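Periplasmic binding protein (Veillonella parvula, PDB 4LJS) probably binds a small ligand, such as a metal chelate, in a cleft between two lobes and hands it to an ABC-type importer. Local coordinates at residues E27-V30 against E34-E37; D109-V112 against T117-N120; A139-G144 against V292-I297; K156-L161 against M169-L174; I90-L95 against V103-P108. All blocks are in the same frame, centred on the assembly; numbering follows the deposited sequence.

The contacts lie mainly in the N-terminal lobe, and contact 3 joins it to a loop arriving from the C-terminal sheet. The centre of contact 3 is about 6 Å from the centre of the chain, closer than any other, and within it Ser-142 O hydrogen-bonds a glycerol, probably from the crystallisation liquor but possibly marking the cleft. Contact 4 packs on contact 3, with Ala-139 CB 3.6 Å from Tyr-157 CE1, and the hairpin of contact 1 reaches contact 3 through Phe-29 CB, 3.6 Å from Leu-143 CD1. Contacts 5 and 2 follow one another along the chain and touch where Val-103 CG1 meets Leu-111 CD2 at 3.7 Å.

Contact 1 of 5, residues E27-V30 against E34-E37; sequences ESFV and EPFE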
# COMPACT_ATOMS: atom_id res chain seq x y z
N GLU A 27 13.17 -11.30 -9.44
CA GLU A 27 12.39 -12.41 -8.90
C GLU A 27 11.04 -11.95 -8.35
O GLU A 27 10.95 -11.02 -7.54
CB GLU A 27 13.17 -13.13 -7.80
CG GLU A 27 12.34 -14.17 -7.06
CD GLU A 27 13.10 -14.83 -5.93
OE1 GLU A 27 13.06 -14.31 -4.80
OE2 GLU A 27 13.74 -15.88 -6.18
N SER A 28 9.98 -12.61 -8.79
CA SER A 28 8.63 -12.36 -8.28
C SER A 28 8.00 -13.72 -7.98
O SER A 28 8.68 -14.75 -8.09
CB SER A 28 7.81 -11.59 -9.32
OG SER A 28 6.64 -11.02 -8.76
N PHE A 29 6.74 -13.73 -7.58
CA PHE A 29 6.07 -14.98 -7.18
C PHE A 29 4.65 -15.04 -7.72
O PHE A 29 3.94 -14.05 -7.72
CB PHE A 29 6.01 -15.10 -5.65
CG PHE A 29 7.33 -14.99 -4.97
CD1 PHE A 29 7.90 -13.74 -4.73
CD2 PHE A 29 8.02 -16.13 -4.56
CE1 PHE A 29 9.13 -13.64 -4.10
CE2 PHE A 29 9.24 -16.03 -3.93
CZ PHE A 29 9.80 -14.78 -3.70
N VAL A 30 4.23 -16.22 -8.15
CA VAL A 30 2.84 -16.41 -8.53
C VAL A 30 2.05 -16.86 -7.31
O VAL A 30 0.87 -16.56 -7.18
CB VAL A 30 2.70 -17.40 -9.72
CG1 VAL A 30 3.30 -16.79 -10.97
CG2 VAL A 30 3.38 -18.72 -9.40
N GLU A 34 6.46 -19.87 -4.56
CA GLU A 34 6.55 -20.24 -5.98
C GLU A 34 7.09 -19.09 -6.83
O GLU A 34 6.32 -18.30 -7.38
CB GLU A 34 5.19 -20.73 -6.50
CG GLU A 34 4.77 -22.08 -5.91
CD GLU A 34 3.38 -22.52 -6.37
OE1 GLU A 34 2.90 -22.00 -7.40
OE2 GLU A 34 2.77 -23.37 -5.69
N PRO A 35 8.42 -18.99 -6.93
CA PRO A 35 9.06 -17.87 -7.63
C PRO A 35 9.15 -18.08 -9.14
O PRO A 35 9.19 -19.21 -9.63
CB PRO A 35 10.47 -17.85 -7.04
CG PRO A 35 10.75 -19.30 -6.73
CD PRO A 35 9.42 -19.91 -6.34
N PHE A 36 9.19 -16.97 -9.87
CA PHE A 36 9.53 -17.03 -11.28
C PHE A 36 10.47 -15.88 -11.56
O PHE A 36 10.47 -14.87 -10.84
CB PHE A 36 8.29 -16.97 -12.18
CG PHE A 36 7.57 -15.64 -12.17
CD1 PHE A 36 6.71 -15.32 -11.13
CD2 PHE A 36 7.74 -14.74 -13.20
CE1 PHE A 36 6.03 -14.10 -11.12
CE2 PHE A 36 7.07 -13.52 -13.21
CZ PHE A 36 6.21 -13.20 -12.16
N GLU A 37 11.29 -16.03 -12.59
CA GLU A 37 12.31 -15.06 -12.88
C GLU A 37 11.99 -14.38 -14.20
O GLU A 37 11.51 -15.02 -15.13
CB GLU A 37 13.67 -15.76 -12.97
CG GLU A 37 14.82 -14.91 -12.53
CD GLU A 37 16.08 -15.72 -12.34
OE1 GLU A 37 16.55 -16.34 -13.32
OE2 GLU A 37 16.59 -15.74 -11.20
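Ser-28 and Phe-36 form an antiparallel hydrogen-bonded pair near the turn of this beta hairpin. Ser-28 N donates a hydrogen bond to Phe-36 O at 3.1 Å, almost straight at 175° at the hydrogen, and Phe-36 N bonds Ser-28 O at 2.9 Å from above the carbonyl plane. A third bond, Val-30 N to Glu-34 O at 3.0 Å, closes the end next to the turn. Two of these acceptors also receive a CA-H contact: Pro-35 CA lies 3.2 Å from Ser-28 O, and Phe-29 CA approaches Glu-34 O. Pro-35, which has no N-H to give, falls in a non-hydrogen-bonded pair with Phe-29. On that face the Phe-29 ring crosses the proline obliquely, Phe-29 CE2 to Pro-35 CB at 3.8 Å, while the Glu-27 side chain runs alongside. The other face carries Ser-28 and Phe-36. With CG set between its backbone N and carbonyl carbon (chi1 69°), the Phe-36 ring swings back under the partner strand, bringing CE1 to 3.6 Å from Ser-28 CB and CD1 to 3.7 Å from Val-30 CG1. The buried Ser-28 OG is satisfied outside the hairpin, by Ile-138 N. This face lies against strand 135-138, where Ser-28 meets Tyr-137 and Phe-36 meets Ile-138; Phe-36, with Val-30 from the end of the strand, also packs on Pro-126 of helix 126-130.

Contact 2 of 5, residues D109-V112 against T117-N120; sequences DLLV and TFTN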
# COMPACT_ATOMS: atom_id res chain seq x y z
N ASP A 109 3.98 -4.24 -22.48
CA ASP A 109 5.23 -4.97 -22.41
C ASP A 109 5.59 -5.27 -20.95
O ASP A 109 6.50 -6.03 -20.66
CB ASP A 109 6.37 -4.26 -23.19
CG ASP A 109 6.67 -2.85 -22.69
OD1 ASP A 109 6.07 -2.42 -21.68
OD2 ASP A 109 7.51 -2.18 -23.32
N LEU A 110 4.84 -4.66 -20.03
CA LEU A 110 4.93 -5.01 -18.62
C LEU A 110 3.55 -4.89 -17.99
O LEU A 110 2.85 -3.90 -18.19
CB LEU A 110 5.93 -4.12 -17.87
CG LEU A 110 5.92 -4.22 -16.33
CD1 LEU A 110 6.33 -5.60 -15.81
CD2 LEU A 110 6.77 -3.13 -15.69
N LEU A 111 3.16 -5.92 -17.24
CA LEU A 111 1.94 -5.85 -16.44
C LEU A 111 2.33 -5.96 -14.97
O LEU A 111 3.07 -6.86 -14.58
CB LEU A 111 0.93 -6.95 -16.81
CG LEU A 111 0.50 -7.00 -18.29
CD1 LEU A 111 1.43 -7.90 -19.08
CD2 LEU A 111 -0.95 -7.45 -18.43
N VAL A 112 1.84 -5.02 -14.16
CA VAL A 112 2.14 -5.00 -12.74
C VAL A 112 0.84 -5.15 -11.95
O VAL A 112 -0.11 -4.38 -12.14
CB VAL A 112 2.84 -3.70 -12.33
CG1 VAL A 112 3.19 -3.73 -10.84
CG2 VAL A 112 4.09 -3.47 -13.18
N THR A 117 -4.38 -11.11 -10.04
CA THR A 117 -4.49 -10.46 -11.35
C THR A 117 -4.12 -11.39 -12.50
O THR A 117 -4.65 -11.28 -13.60
CB THR A 117 -3.59 -9.21 -11.44
OG1 THR A 117 -3.77 -8.38 -10.29
CG2 THR A 117 -3.90 -8.40 -12.69
N PHE A 118 -3.21 -12.33 -12.24
CA PHE A 118 -2.57 -13.07 -13.31
C PHE A 118 -2.90 -14.56 -13.34
O PHE A 118 -2.03 -15.42 -13.26
CB PHE A 118 -1.06 -12.82 -13.28
CG PHE A 118 -0.71 -11.36 -13.36
CD1 PHE A 118 -0.91 -10.66 -14.55
CD2 PHE A 118 -0.23 -10.68 -12.25
CE1 PHE A 118 -0.61 -9.31 -14.63
CE2 PHE A 118 0.07 -9.33 -12.33
CZ PHE A 118 -0.11 -8.64 -13.52
N THR A 119 -4.19 -14.84 -13.45
CA THR A 119 -4.68 -16.19 -13.66
C THR A 119 -5.61 -16.14 -14.86
O THR A 119 -5.94 -15.05 -15.34
CB THR A 119 -5.47 -16.70 -12.44
OG1 THR A 119 -6.72 -15.99 -12.35
CG2 THR A 119 -4.67 -16.52 -11.15
N ASN A 120 -6.08 -17.30 -15.31
CA ASN A 120 -6.97 -17.36 -16.47
C ASN A 120 -8.36 -16.82 -16.17
O ASN A 120 -9.19 -16.67 -17.06
CB ASN A 120 -7.05 -18.78 -17.02
CG ASN A 120 -7.84 -19.71 -16.11
OD1 ASN A 120 -7.98 -19.47 -14.91
ND2 ASN A 120 -8.36 -20.79 -16.68
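In the parallel, Rossmann-like sheet of the N-terminal lobe, the loop that leaves strand 110-113 bends back so that Phe-118 meets Leu-111 and Val-112 of the strand. The contact has no hydrogen bond and is carried by one ring, since the two backbones stay well apart, Leu-111 CA to Phe-118 CA being 9.1 Å. The far end of the ring does the touching: Phe-118 CE1 comes within 3.6 Å of Leu-111 CB, obliquely, and CZ lies 3.8 Å from both Leu-111 CB and Leu-111 O. Val-112 is met through its backbone, its C lying at the edge of the ring and near its plane, 3.9 Å from Phe-118 CZ. Phe-118 CG stands anti to its own carbonyl carbon (chi1 -57°), which sends the ring from the loop toward the strand. Thr-117 CB covers part of one ring face from within the loop, and Thr-117 OG1 bonds Trp-114 N, within the same bend. The ring also rests on Val-136 and Ile-138 of strand 135-138, and so lies across two neighbouring strands, while Val-112 turns away from it to pack on Tyr-157 of helix 151-164.

Contact 3 of 5, residues A139-G144 against V292-I297; sequences AESSLG and VYSPGI
Ser-141 and Ser-294 meet hydroxyl to hydroxyl, Ser-294 OG donating to Ser-141 OG at 2.7 Å. The bond joins two loops of a two-lobed binding protein: residues 139-144 follow strand 135-138 of the N-terminal sheet, and residues 292-297 return from strand 284-288 of the C-terminal one. Ser-141 OG lies between its backbone N and carbonyl carbon (chi1 68°), a setting that turns it toward the other loop, where it is also 3.3 Å from Ser-294 CB. The side chain of Ser-294 points toward Ser-141 in turn. In the second shell, Glu-154 of helix 151-164 holds both loops with one carboxylate: OE2 bonds Ser-141 OG and OE1 takes the N-H of Gly-296. Two bonds thus grip the buried Ser-141 hydroxyl, which probably limits its rotation. Farther out, Asn-53 of helix 52-60 and Trp-114 pack on Ser-294, and Trp-114 also touches Ser-142. The carbonyl of Ser-142 bonds a glycerol, probably from the crystallisation liquor, which may mark the cleft. The first loop is shaped by a short 3-10 turn at 140-142, and Ser-142 OG also bonds Lys-115 N. In that turn Ala-139 O accepts twice: from Ser-142 N at 3.0 Å and from Ser-142 OG, in the carbonyl plane and on a lone pair, at 2.7 Å.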
# COMPACT_ATOMS: atom_id res chain seq x y z
N ALA A 139 3.08 -8.09 -6.84
CA ALA A 139 3.37 -7.63 -5.48
C ALA A 139 3.46 -8.80 -4.51
O ALA A 139 2.49 -9.55 -4.33
CB ALA A 139 2.31 -6.66 -5.01
N GLU A 140 4.61 -8.97 -3.87
CA GLU A 140 4.78 -10.04 -2.90
C GLU A 140 3.78 -9.95 -1.73
O GLU A 140 3.35 -10.97 -1.20
CB GLU A 140 6.22 -10.09 -2.37
CG GLU A 140 6.47 -11.27 -1.45
CD GLU A 140 7.82 -11.21 -0.77
OE1 GLU A 140 8.55 -10.21 -0.96
OE2 GLU A 140 8.15 -12.17 -0.04
N SER A 141 3.41 -8.74 -1.34
CA SER A 141 2.49 -8.58 -0.21
C SER A 141 1.03 -8.92 -0.57
O SER A 141 0.15 -8.86 0.30
CB SER A 141 2.56 -7.17 0.35
OG SER A 141 2.06 -6.24 -0.58
N SER A 142 0.78 -9.28 -1.83
CA SER A 142 -0.55 -9.71 -2.24
C SER A 142 -0.71 -11.24 -2.28
O SER A 142 -1.76 -11.74 -2.69
CB SER A 142 -0.88 -9.13 -3.61
OG SER A 142 -0.14 -9.78 -4.63
N LEU A 143 0.30 -11.98 -1.84
CA LEU A 143 0.31 -13.44 -2.01
C LEU A 143 -0.59 -14.20 -1.03
O LEU A 143 -0.85 -15.39 -1.21
CB LEU A 143 1.74 -14.00 -1.93
CG LEU A 143 2.71 -13.55 -3.02
CD1 LEU A 143 4.11 -14.07 -2.73
CD2 LEU A 143 2.23 -14.00 -4.39
N GLY A 144 -1.05 -13.52 0.02
CA GLY A 144 -1.95 -14.14 0.97
C GLY A 144 -1.64 -13.82 2.41
O GLY A 144 -0.50 -13.47 2.75
N VAL A 292 -1.85 0.88 4.18
CA VAL A 292 -1.41 -0.21 5.06
C VAL A 292 -1.71 -1.60 4.53
O VAL A 292 -1.51 -2.60 5.22
CB VAL A 292 -1.99 -0.09 6.49
CG1 VAL A 292 -1.53 1.19 7.15
CG2 VAL A 292 -3.50 -0.15 6.45
N TYR A 293 -2.20 -1.68 3.30
CA TYR A 293 -2.41 -2.97 2.68
C TYR A 293 -1.86 -2.93 1.25
O TYR A 293 -2.41 -2.23 0.40
CB TYR A 293 -3.90 -3.33 2.70
CG TYR A 293 -4.21 -4.72 2.19
CD1 TYR A 293 -4.34 -4.95 0.83
CD2 TYR A 293 -4.35 -5.79 3.06
CE1 TYR A 293 -4.61 -6.22 0.34
CE2 TYR A 293 -4.63 -7.07 2.58
CZ TYR A 293 -4.76 -7.27 1.22
OH TYR A 293 -5.02 -8.53 0.71
N SER A 294 -0.76 -3.66 1.01
CA SER A 294 0.03 -3.56 -0.23
C SER A 294 0.14 -2.13 -0.76
O SER A 294 -0.24 -1.88 -1.89
CB SER A 294 -0.57 -4.42 -1.33
OG SER A 294 -0.56 -5.79 -0.99
N PRO A 295 0.65 -1.20 0.04
CA PRO A 295 0.52 0.22 -0.34
C PRO A 295 1.56 0.70 -1.33
O PRO A 295 1.36 1.75 -1.94
CB PRO A 295 0.73 0.95 1.00
CG PRO A 295 1.65 0.04 1.76
CD PRO A 295 1.30 -1.37 1.35
N GLY A 296 2.66 -0.04 -1.50
CA GLY A 296 3.76 0.47 -2.30
C GLY A 296 4.23 1.80 -1.73
O GLY A 296 4.36 1.94 -0.51
N ILE A 297 4.46 2.77 -2.59
CA ILE A 297 4.94 4.09 -2.17
C ILE A 297 4.07 4.76 -1.09
O ILE A 297 4.57 5.59 -0.33
CB ILE A 297 5.14 5.05 -3.39
CG1 ILE A 297 6.03 6.23 -3.02
CG2 ILE A 297 3.80 5.51 -3.95
CD1 ILE A 297 7.39 5.84 -2.49

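Contact 4 of 5, residues K156-L161 against M169-L174; sequences KYIRDL and MEAERL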
# COMPACT_ATOMS: atom_id res chain seq x y z
N LYS A 156 11.22 -3.77 -0.95
CA LYS A 156 11.74 -4.56 -2.06
C LYS A 156 10.91 -4.28 -3.31
O LYS A 156 11.44 -4.20 -4.42
CB LYS A 156 11.71 -6.06 -1.74
CG LYS A 156 11.86 -6.95 -2.98
CD LYS A 156 11.95 -8.44 -2.64
CE LYS A 156 11.95 -9.31 -3.91
NZ LYS A 156 10.61 -9.35 -4.59
N TYR A 157 9.60 -4.14 -3.11
CA TYR A 157 8.67 -3.85 -4.19
C TYR A 157 9.10 -2.58 -4.90
O TYR A 157 9.25 -2.55 -6.12
CB TYR A 157 7.27 -3.68 -3.61
CG TYR A 157 6.17 -3.33 -4.60
CD1 TYR A 157 5.53 -4.33 -5.33
CD2 TYR A 157 5.75 -2.02 -4.76
CE1 TYR A 157 4.52 -4.02 -6.22
CE2 TYR A 157 4.72 -1.70 -5.65
CZ TYR A 157 4.11 -2.71 -6.38
OH TYR A 157 3.10 -2.42 -7.26
N ILE A 158 9.34 -1.54 -4.11
CA ILE A 158 9.78 -0.26 -4.65
C ILE A 158 11.13 -0.40 -5.35
O ILE A 158 11.34 0.13 -6.44
CB ILE A 158 9.84 0.80 -3.53
CG1 ILE A 158 8.43 1.06 -3.00
CG2 ILE A 158 10.47 2.08 -4.02
CD1 ILE A 158 8.36 1.95 -1.80
N ARG A 159 12.02 -1.16 -4.73
CA ARG A 159 13.36 -1.37 -5.26
C ARG A 159 13.32 -2.14 -6.59
O ARG A 159 14.06 -1.82 -7.53
CB ARG A 159 14.19 -2.11 -4.22
CG ARG A 159 15.65 -2.24 -4.54
CD ARG A 159 16.42 -2.81 -3.34
NE ARG A 159 16.69 -1.80 -2.32
CZ ARG A 159 16.28 -1.87 -1.05
NH1 ARG A 159 15.55 -2.90 -0.64
NH2 ARG A 159 16.60 -0.91 -0.19
N ASP A 160 12.46 -3.16 -6.68
CA ASP A 160 12.31 -3.94 -7.91
C ASP A 160 11.81 -3.08 -9.06
O ASP A 160 12.33 -3.13 -10.17
CB ASP A 160 11.34 -5.10 -7.70
CG ASP A 160 11.93 -6.23 -6.89
OD1 ASP A 160 13.18 -6.31 -6.80
OD2 ASP A 160 11.15 -7.05 -6.35
N LEU A 161 10.77 -2.29 -8.80
CA LEU A 161 10.25 -1.41 -9.83
C LEU A 161 11.32 -0.39 -10.23
O LEU A 161 11.48 -0.09 -11.41
CB LEU A 161 8.95 -0.74 -9.37
CG LEU A 161 7.77 -1.72 -9.31
CD1 LEU A 161 6.52 -1.08 -8.71
CD2 LEU A 161 7.45 -2.29 -10.70
N MSE A 169 18.20 5.35 -8.25
CA MSE A 169 18.46 6.47 -7.36
C MSE A 169 17.16 6.98 -6.72
O MSE A 169 17.11 7.22 -5.52
CB MSE A 169 19.17 7.59 -8.12
CG MSE A 169 19.61 8.72 -7.22
SE MSE A 169 18.63 10.37 -7.57
CE MSE A 169 19.75 11.04 -9.01
N GLU A 170 16.11 7.11 -7.52
CA GLU A 170 14.83 7.58 -7.02
C GLU A 170 14.23 6.58 -6.02
O GLU A 170 13.67 6.97 -4.99
CB GLU A 170 13.86 7.85 -8.17
CG GLU A 170 14.26 9.04 -9.07
CD GLU A 170 15.30 8.68 -10.15
OE1 GLU A 170 15.90 7.59 -10.09
OE2 GLU A 170 15.51 9.50 -11.07
N ALA A 171 14.35 5.29 -6.33
CA ALA A 171 13.84 4.25 -5.43
C ALA A 171 14.54 4.28 -4.08
O ALA A 171 13.90 4.21 -3.03
CB ALA A 171 13.97 2.88 -6.09
N GLU A 172 15.87 4.40 -4.10
CA GLU A 172 16.64 4.40 -2.87
C GLU A 172 16.37 5.62 -2.01
O GLU A 172 16.33 5.52 -0.78
CB GLU A 172 18.14 4.29 -3.17
CG GLU A 172 18.59 2.88 -3.51
CD GLU A 172 18.20 1.86 -2.44
OE1 GLU A 172 17.71 0.76 -2.81
OE2 GLU A 172 18.39 2.15 -1.23
N ARG A 173 16.18 6.78 -2.64
CA ARG A 173 15.86 7.99 -1.90
C ARG A 173 14.52 7.83 -1.19
O ARG A 173 14.38 8.17 -0.01
CB ARG A 173 15.84 9.21 -2.82
CG ARG A 173 15.44 10.50 -2.13
CD ARG A 173 15.24 11.61 -3.14
NE ARG A 173 14.49 11.14 -4.30
CZ ARG A 173 13.17 11.12 -4.39
NH1 ARG A 173 12.42 11.55 -3.37
NH2 ARG A 173 12.58 10.66 -5.49
N LEU A 174 13.53 7.31 -1.91
CA LEU A 174 12.19 7.11 -1.34
C LEU A 174 12.21 6.12 -0.17
O LEU A 174 11.61 6.36 0.87
CB LEU A 174 11.21 6.64 -2.41
CG LEU A 174 10.93 7.67 -3.50
CD1 LEU A 174 10.17 7.03 -4.65
CD2 LEU A 174 10.17 8.87 -2.93
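Antiparallel helix packing brings Ile-158 and Arg-159 against Ala-171 and Glu-172, where helix 151-164 turns through a short connection into helix 168-188. The two form a helical hairpin. The axes of the short segments approach to 8.7 Å at 164° between their directions, and the small Ala-171 sits at the close point, its CA 5.6 Å from that of Arg-159. The second helix is long, consistent with the helix that joins the lobes in siderophore-type and cobalamin-type binding proteins. Toward the interior, Ala-171 CB packs on the first helix, 3.8 Å from Ile-158 O and 4.1 Å from Ile-158 CG2. Ile-158 goes on to touch Ile-175 and Met-178, one and two turns beyond Ala-171 on helix 168-188, while Leu-61 covers Ala-171 from a neighbouring loop. Toward solvent, a salt bridge spans the groove. The Arg-159 chain sets out with CG opposite its backbone N (chi1 -172°) and then bends at chi3, which carries the guanidinium over to the exposed Glu-172. Elsewhere on helix 151-164, where Asp-160 points away from the second helix, Lys-156 and Asp-160 form another salt bridge within one turn, and Tyr-137 OH bonds the same oxygen, Asp-160 OD2, tying the helix to strand 135-138. In the bridge across the groove one carboxylate oxygen does the work: Glu-172 OE1 lies close to the guanidinium plane, 2.8 Å from Arg-159 NE at a donor angle of 159°, and takes a weak second bond from Arg-159 NH2 at 3.3 Å.

Contact 5 of 5, residues I90-L95 against V103-P108; sequences IPYKDL and VLMMKP
Tyr-92 meets two consecutive selenomethionines, Met-106 closely and Met-105 loosely. The close part is a CH-pi contact. Met-106 CE stands over one face of the buried tyrosine ring, 3.8 Å from its centroid and 20° off the normal, nearest Tyr-92 CG at 3.6 Å and so displaced from the middle toward the rim. Its selenium follows obliquely, 4.6 Å from the same centroid, making a Met-aromatic contact. The Met-106 chain is extended beyond CG (chi2 174°) and slides past Tyr-92 in the opposite direction, which lays the methyl group near the root of the ring and keeps Met-106 CG 4.1 Å from Tyr-92 CE2. Neighbours make this part dense: Tyr-97 stacks edge-to-face with Tyr-92 and touches Met-106, and Ala-69 of strand 67-71 packs on Tyr-92 and Met-106. The looser part lies at the phenol end. There Met-105, exposed at the surface, bends at chi2 and chi3 so that its selenium comes 3.6 Å from Tyr-92 OH, with Met-105 CE 4.1 Å from Tyr-92 CZ. The Met-105 selenium is 5.5 Å from the Tyr-92 ring centroid, and since the side chain has two conformers this half of the contact is less certain. Backbone bonds from Tyr-92 to Val-68 and Gly-70 hold the loop along strand 67-71, and Met-106 also packs on Val-48. The arrangement belongs to a beta-alpha-beta crossover from strand 67-71 through helix 100-106 to strand 110-113, crossing over strand 47-50, which lies between them in the sheet.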
# COMPACT_ATOMS: atom_id res chain seq x y z
N ILE A 90 -3.00 9.31 -17.55
CA ILE A 90 -3.12 7.90 -17.89
C ILE A 90 -4.35 7.67 -18.76
O ILE A 90 -5.46 7.99 -18.36
CB ILE A 90 -3.18 7.02 -16.62
CG1 ILE A 90 -1.88 7.17 -15.82
CG2 ILE A 90 -3.41 5.55 -16.97
CD1 ILE A 90 -1.96 6.56 -14.43
N PRO A 91 -4.13 7.14 -19.98
CA PRO A 91 -5.18 6.89 -20.97
C PRO A 91 -6.33 6.00 -20.47
O PRO A 91 -7.49 6.38 -20.63
CB PRO A 91 -4.42 6.20 -22.11
CG PRO A 91 -3.03 6.72 -21.99
CD PRO A 91 -2.78 6.86 -20.52
N TYR A 92 -6.04 4.84 -19.90
CA TYR A 92 -7.09 3.92 -19.47
C TYR A 92 -7.13 3.78 -17.95
O TYR A 92 -6.16 3.34 -17.35
CB TYR A 92 -6.90 2.53 -20.08
CG TYR A 92 -6.97 2.45 -21.60
CD1 TYR A 92 -8.19 2.28 -22.25
CD2 TYR A 92 -5.82 2.52 -22.37
CE1 TYR A 92 -8.26 2.20 -23.65
CE2 TYR A 92 -5.87 2.44 -23.77
CZ TYR A 92 -7.09 2.27 -24.40
OH TYR A 92 -7.14 2.18 -25.78
N LYS A 93 -8.26 4.14 -17.35
CA LYS A 93 -8.42 4.07 -15.89
C LYS A 93 -9.59 3.19 -15.45
O LYS A 93 -9.58 2.64 -14.36
CB LYS A 93 -8.65 5.46 -15.30
CG LYS A 93 -7.47 6.42 -15.34
CD LYS A 93 -7.97 7.82 -14.96
CE LYS A 93 -6.87 8.86 -15.05
NZ LYS A 93 -6.59 9.27 -16.45
N ASP A 94 -10.62 3.10 -16.29
CA ASP A 94 -11.87 2.45 -15.91
C ASP A 94 -11.74 0.92 -15.80
O ASP A 94 -11.18 0.28 -16.70
CB ASP A 94 -12.96 2.80 -16.91
CG ASP A 94 -14.35 2.58 -16.37
OD1 ASP A 94 -14.73 1.40 -16.17
OD2 ASP A 94 -15.08 3.58 -16.16
N LEU A 95 -12.26 0.36 -14.71
CA LEU A 95 -12.19 -1.09 -14.46
C LEU A 95 -12.89 -1.94 -15.51
O LEU A 95 -12.68 -3.15 -15.57
CB LEU A 95 -12.75 -1.44 -13.08
CG LEU A 95 -11.81 -1.14 -11.92
CD1 LEU A 95 -12.54 -1.31 -10.58
CD2 LEU A 95 -10.57 -2.04 -11.99
N VAL A 103 -6.96 -5.69 -22.45
CA VAL A 103 -5.52 -5.62 -22.19
C VAL A 103 -4.68 -6.17 -23.35
O VAL A 103 -3.61 -5.63 -23.64
CB VAL A 103 -5.16 -6.29 -20.85
CG1 VAL A 103 -3.65 -6.35 -20.67
CG2 VAL A 103 -5.79 -5.50 -19.71
N LEU A 104 -5.16 -7.20 -24.03
CA LEU A 104 -4.52 -7.68 -25.25
C LEU A 104 -4.42 -6.55 -26.29
O LEU A 104 -3.37 -6.36 -26.90
CB LEU A 104 -5.26 -8.89 -25.84
CG LEU A 104 -4.99 -10.24 -25.14
CD1 LEU A 104 -5.98 -11.32 -25.58
CD2 LEU A 104 -3.56 -10.70 -25.38
N MSE A 105 -5.51 -5.81 -26.47
CA MSE A 105 -5.56 -4.71 -27.43
C MSE A 105 -4.53 -3.63 -27.13
O MSE A 105 -4.00 -2.98 -28.04
CB MSE A 105 -6.98 -4.10 -27.47
CG MSE A 105 -7.10 -2.78 -28.24
SE MSE A 105 -6.77 -1.16 -27.17
CE MSE A 105 -8.20 -1.38 -25.85
N MSE A 106 -4.24 -3.44 -25.84
CA MSE A 106 -3.31 -2.41 -25.39
C MSE A 106 -1.86 -2.78 -25.67
O MSE A 106 -0.99 -1.90 -25.70
CB MSE A 106 -3.47 -2.19 -23.89
CG MSE A 106 -4.77 -1.54 -23.50
SE MSE A 106 -4.96 -1.49 -21.57
CE MSE A 106 -6.88 -1.11 -21.53
N LYS A 107 -1.60 -4.08 -25.82
CA LYS A 107 -0.26 -4.60 -26.08
C LYS A 107 0.77 -4.11 -25.06
O LYS A 107 1.69 -3.37 -25.41
CB LYS A 107 0.20 -4.25 -27.50
CG LYS A 107 -0.62 -4.94 -28.58
CD LYS A 107 -0.06 -4.70 -29.97
CE LYS A 107 1.30 -5.35 -30.15
NZ LYS A 107 1.63 -5.48 -31.60
N PRO A 108 0.60 -4.51 -23.79
CA PRO A 108 1.57 -4.08 -22.79
C PRO A 108 2.90 -4.82 -22.97
O PRO A 108 2.92 -5.90 -23.57
CB PRO A 108 0.93 -4.53 -21.48
CG PRO A 108 0.17 -5.77 -21.87
CD PRO A 108 -0.38 -5.46 -23.24